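Local coordinates for DUF6844 domain-containing protein (PDB 4QVR) that is of unknown function but carries a signal sequence and a DUF6844 domain, consistent with export from the cytoplasm of Francisella tularensis, at residues K212-N217 with K229-Q234; S240-F245 with T379-I384. All coordinates share one frame; numbering follows the deposited sequence.

Interaction 1: K212-N217 with K229-Q234; sequences KEQGLN and KALLSQ
Leu216 and Gln214 reach from the end of helix 203-213 onto the flank of helix 224-246, just where a Schellman motif closes the first helix and the chain turns back. Gly215, at positive phi (84°), is the C-prime residue of that motif: its N bonds to Lys212 O at 2.9 Å, and Leu216 N returns to Leu211 O. The turn thereby aims two side chains, one on each flank of the glycine, at the second helix. The pair is a helix-loop-helix unit within the DUF6844 region.

Apolar contacts carry the meeting. Leu216 has CG beside its backbone N (chi1 -62°), which sends the CD1 methyl across to Gln234 CG, 3.9 Å away. The same CD1 lies 4.1 Å from Ala230 O, a carbonyl already taken by Gln234 N in the helix. On the other side of the turn, Gln214 CG meets Leu231 CD1 at 4.2 Å. Leu231 is the buried member of the group and also packs on Leu207, Gln210 and Leu211, while Ala230 touches Phe221 in the connecting loop.

Polar ends contribute little, and no hydrogen bond joins the two segments. Gln234 meets the leucine with its aliphatic CG; beyond it the chain bends at chi2, and OE1 of the amide stays 4.2 Å from Gln214 NE2.

Interaction 2: S240-F245 with T379-I384; sequences SLTTGF and TMSEDI
The Phe245 ring takes Met380 over one face and Ile384 at its edge. Met380 CB stands 4.2 Å from the ring centroid, 18° off the normal, a CH-pi contact displaced toward the rim. The selenium of this selenomethionine approaches more obliquely in a Met-aromatic contact, 30° off the normal, and comes closest at Phe245 CE1, 3.7 Å from SE. Bent at chi3, the chain carries Met380 CE on past the rim on that same face, 3.9 Å from Phe245 CE1. Ile384 CD1 lies in the ring plane, 3.8 Å from Phe245 CZ, its side chain arriving from the opposite direction. Ser381 OG sits near that plane, beside CD2.

These groups belong to helices 224-246 and 374-385, whose short segments make 134° between their N-to-C directions, an obliquely antiparallel crossing, with axes 8.7 Å apart at closest. The small Ser381 is where the backbones come nearest, opposite Leu241. Its CB presses on Leu241 CB at 3.5 Å, tighter than usual for carbons, its OG lies 3.0 Å from the same Leu241 CB, and Leu241 CD1 extends past Ser381 toward Ile384 CG2. Ser381 OG approaches Thr242 N at too poor an angle for a hydrogen bond; it bonds to Ala377 O in its own helix, as Thr242 OG1 does to Ile238 O. Helix 134-159 adds Ile154 against Leu241 and Phe245; helix 402-415 places Thr408 against Met380 and Ile384.

In the fold
Helix 224-246 is shared by both contacts: interaction 1 uses its 229-234 part and interaction 2 the 240-245 part, nearer its C-terminal end. Their centres lie about 15 Å apart, and their nearest atoms about 6 Å, so they do not touch. Interaction 1 is local in sequence, with 11 residues between its segments, and lies at the surface about 32 Å from the chain centre. Interaction 2 bridges 133 residues, is buried, and lies about 18 Å from that centre. The outer part of helix 224-246 carries the helix-loop-helix of interaction 1, while its C-terminal part packs on helix 374-385. With the function unknown, neither contact can be tied to an active site or ligand.

Interaction 1: K212-N217 with K229-Q234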
# COMPACT_ATOMS: atom_id res chain seq x y z
N LYS A 212 -21.94 14.87 -24.16
CA LYS A 212 -21.85 13.55 -24.77
C LYS A 212 -20.46 13.01 -24.70
O LYS A 212 -20.27 11.81 -24.59
CB LYS A 212 -22.29 13.58 -26.22
CG LYS A 212 -23.77 13.79 -26.44
CD LYS A 212 -24.04 13.89 -27.94
CE LYS A 212 -25.50 14.16 -28.25
NZ LYS A 212 -25.70 14.42 -29.71
N GLU A 213 -19.46 13.87 -24.82
CA GLU A 213 -18.08 13.41 -24.74
C GLU A 213 -17.83 12.71 -23.40
O GLU A 213 -17.11 11.70 -23.32
CB GLU A 213 -17.13 14.58 -24.91
CG GLU A 213 -15.66 14.22 -24.81
CD GLU A 213 -14.77 15.45 -24.92
OE1 GLU A 213 -13.56 15.28 -24.75
OE2 GLU A 213 -15.29 16.58 -25.17
N GLN A 214 -18.45 13.24 -22.35
CA GLN A 214 -18.33 12.72 -20.99
C GLN A 214 -19.33 11.60 -20.73
O GLN A 214 -19.44 11.14 -19.60
CB GLN A 214 -18.53 13.86 -19.96
CG GLN A 214 -17.59 15.05 -20.13
CD GLN A 214 -16.11 14.66 -20.05
OE1 GLN A 214 -15.31 14.96 -20.96
NE2 GLN A 214 -15.75 13.98 -18.98
N GLY A 215 -20.05 11.15 -21.75
CA GLY A 215 -21.02 10.07 -21.57
C GLY A 215 -22.40 10.47 -21.07
O GLY A 215 -23.28 9.62 -20.94
N LEU A 216 -22.60 11.76 -20.81
CA LEU A 216 -23.91 12.24 -20.34
C LEU A 216 -24.89 12.43 -21.50
O LEU A 216 -24.49 12.60 -22.66
CB LEU A 216 -23.73 13.57 -19.61
CG LEU A 216 -22.85 13.51 -18.35
CD1 LEU A 216 -22.49 14.91 -17.86
CD2 LEU A 216 -23.54 12.70 -17.27
N ASN A 217 -26.18 12.42 -21.18
CA ASN A 217 -27.22 12.61 -22.19
C ASN A 217 -27.85 14.00 -22.00
O ASN A 217 -28.51 14.23 -20.99
CB ASN A 217 -28.26 11.51 -22.11
CG ASN A 217 -29.29 11.57 -23.23
OD1 ASN A 217 -29.79 12.64 -23.58
ND2 ASN A 217 -29.64 10.41 -23.77
N LYS A 229 -23.73 22.94 -15.21
CA LYS A 229 -23.30 22.49 -13.88
C LYS A 229 -22.98 21.00 -13.84
O LYS A 229 -22.07 20.58 -13.16
CB LYS A 229 -24.33 22.83 -12.79
CG LYS A 229 -25.63 22.04 -12.83
CD LYS A 229 -26.55 22.49 -11.70
CE LYS A 229 -27.91 21.80 -11.75
NZ LYS A 229 -28.88 22.35 -10.76
N ALA A 230 -23.76 20.21 -14.57
CA ALA A 230 -23.54 18.77 -14.62
C ALA A 230 -22.18 18.53 -15.23
O ALA A 230 -21.50 17.57 -14.86
CB ALA A 230 -24.61 18.09 -15.46
N LEU A 231 -21.80 19.44 -16.12
CA LEU A 231 -20.53 19.39 -16.83
C LEU A 231 -19.36 19.82 -15.96
O LEU A 231 -18.34 19.11 -15.91
CB LEU A 231 -20.62 20.30 -18.04
CG LEU A 231 -19.49 20.29 -19.06
CD1 LEU A 231 -19.29 18.89 -19.61
CD2 LEU A 231 -19.85 21.27 -20.18
N LEU A 232 -19.48 20.96 -15.27
CA LEU A 232 -18.40 21.44 -14.40
C LEU A 232 -18.22 20.43 -13.28
O LEU A 232 -17.11 20.16 -12.84
CB LEU A 232 -18.68 22.83 -13.80
CG LEU A 232 -19.49 22.95 -12.51
CD1 LEU A 232 -18.72 22.37 -11.33
CD2 LEU A 232 -19.82 24.40 -12.21
N SER A 233 -19.34 19.86 -12.82
CA SER A 233 -19.33 18.85 -11.77
C SER A 233 -18.53 17.62 -12.21
O SER A 233 -17.73 17.07 -11.44
CB SER A 233 -20.74 18.42 -11.43
OG SER A 233 -20.72 17.27 -10.64
N GLN A 234 -18.77 17.17 -13.44
CA GLN A 234 -18.02 16.05 -13.98
C GLN A 234 -16.55 16.38 -13.98
O GLN A 234 -15.74 15.55 -13.58
CB GLN A 234 -18.44 15.67 -15.40
CG GLN A 234 -19.48 14.58 -15.44
CD GLN A 234 -18.90 13.22 -15.11
OE1 GLN A 234 -17.75 12.93 -15.42
NE2 GLN A 234 -19.72 12.37 -14.51

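Interaction 2: S240-F245 with T379-I384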
# COMPACT_ATOMS: atom_id res chain seq x y z
N SER A 240 -10.39 15.92 -9.11
CA SER A 240 -10.18 15.31 -7.79
C SER A 240 -9.48 13.96 -7.83
O SER A 240 -8.53 13.73 -7.09
CB SER A 240 -11.51 15.08 -7.09
OG SER A 240 -12.00 16.29 -6.58
N LEU A 241 -10.00 13.07 -8.66
CA LEU A 241 -9.48 11.72 -8.78
C LEU A 241 -8.10 11.67 -9.38
O LEU A 241 -7.27 10.85 -8.95
CB LEU A 241 -10.43 10.88 -9.62
CG LEU A 241 -11.75 10.57 -8.91
CD1 LEU A 241 -12.75 9.90 -9.85
CD2 LEU A 241 -11.45 9.70 -7.70
N THR A 242 -7.85 12.51 -10.37
CA THR A 242 -6.54 12.59 -11.00
C THR A 242 -5.50 13.04 -9.98
O THR A 242 -4.39 12.58 -10.00
CB THR A 242 -6.54 13.58 -12.19
OG1 THR A 242 -7.40 13.07 -13.22
CG2 THR A 242 -5.16 13.70 -12.79
N THR A 243 -5.88 13.94 -9.09
CA THR A 243 -4.96 14.41 -8.09
C THR A 243 -4.67 13.26 -7.13
O THR A 243 -3.52 12.99 -6.81
CB THR A 243 -5.52 15.65 -7.40
OG1 THR A 243 -5.61 16.71 -8.36
CG2 THR A 243 -4.60 16.09 -6.25
N GLY A 244 -5.74 12.56 -6.71
CA GLY A 244 -5.65 11.42 -5.84
C GLY A 244 -4.80 10.27 -6.37
O GLY A 244 -3.98 9.72 -5.63
N PHE A 245 -5.01 9.86 -7.62
CA PHE A 245 -4.19 8.78 -8.20
C PHE A 245 -2.74 9.24 -8.37
O PHE A 245 -1.82 8.45 -8.16
CB PHE A 245 -4.72 8.31 -9.55
CG PHE A 245 -5.98 7.51 -9.45
CD1 PHE A 245 -5.95 6.23 -8.97
CD2 PHE A 245 -7.18 8.03 -9.88
CE1 PHE A 245 -7.10 5.48 -8.88
CE2 PHE A 245 -8.33 7.27 -9.80
CZ PHE A 245 -8.29 6.00 -9.29
N THR A 379 -7.18 8.28 -17.21
CA THR A 379 -7.97 7.19 -17.76
C THR A 379 -8.72 6.46 -16.67
O THR A 379 -9.88 6.10 -16.84
CB THR A 379 -7.06 6.22 -18.53
OG1 THR A 379 -6.25 6.97 -19.44
CG2 THR A 379 -7.89 5.19 -19.31
N MSE A 380 -8.08 6.25 -15.53
CA MSE A 380 -8.72 5.57 -14.41
C MSE A 380 -9.80 6.41 -13.80
O MSE A 380 -10.82 5.89 -13.36
CB MSE A 380 -7.73 5.27 -13.30
CG MSE A 380 -6.87 4.06 -13.62
SE MSE A 380 -6.08 3.55 -11.91
CE MSE A 380 -7.65 2.54 -11.32
N SER A 381 -9.57 7.72 -13.71
CA SER A 381 -10.57 8.62 -13.16
C SER A 381 -11.79 8.72 -14.09
O SER A 381 -12.92 8.82 -13.63
CB SER A 381 -9.98 10.01 -12.94
OG SER A 381 -8.88 9.96 -12.08
N GLU A 382 -11.55 8.70 -15.40
CA GLU A 382 -12.65 8.75 -16.37
C GLU A 382 -13.45 7.45 -16.32
O GLU A 382 -14.68 7.45 -16.27
CB GLU A 382 -12.11 8.98 -17.78
CG GLU A 382 -11.50 10.35 -17.97
CD GLU A 382 -10.78 10.50 -19.30
OE1 GLU A 382 -10.44 9.47 -19.92
OE2 GLU A 382 -10.53 11.65 -19.71
N ASP A 383 -12.71 6.35 -16.29
CA ASP A 383 -13.27 5.01 -16.28
C ASP A 383 -14.14 4.76 -15.03
O ASP A 383 -15.09 4.00 -15.08
CB ASP A 383 -12.13 3.98 -16.36
CG ASP A 383 -12.49 2.75 -17.18
OD1 ASP A 383 -13.26 2.89 -18.16
OD2 ASP A 383 -11.94 1.67 -16.89
N ILE A 384 -13.81 5.43 -13.92
CA ILE A 384 -14.57 5.29 -12.67
C ILE A 384 -15.84 6.14 -12.65
O ILE A 384 -16.88 5.67 -12.20
CB ILE A 384 -13.72 5.65 -11.43
CG1 ILE A 384 -12.72 4.53 -11.14
CG2 ILE A 384 -14.59 5.83 -10.19
CD1 ILE A 384 -11.80 4.83 -9.98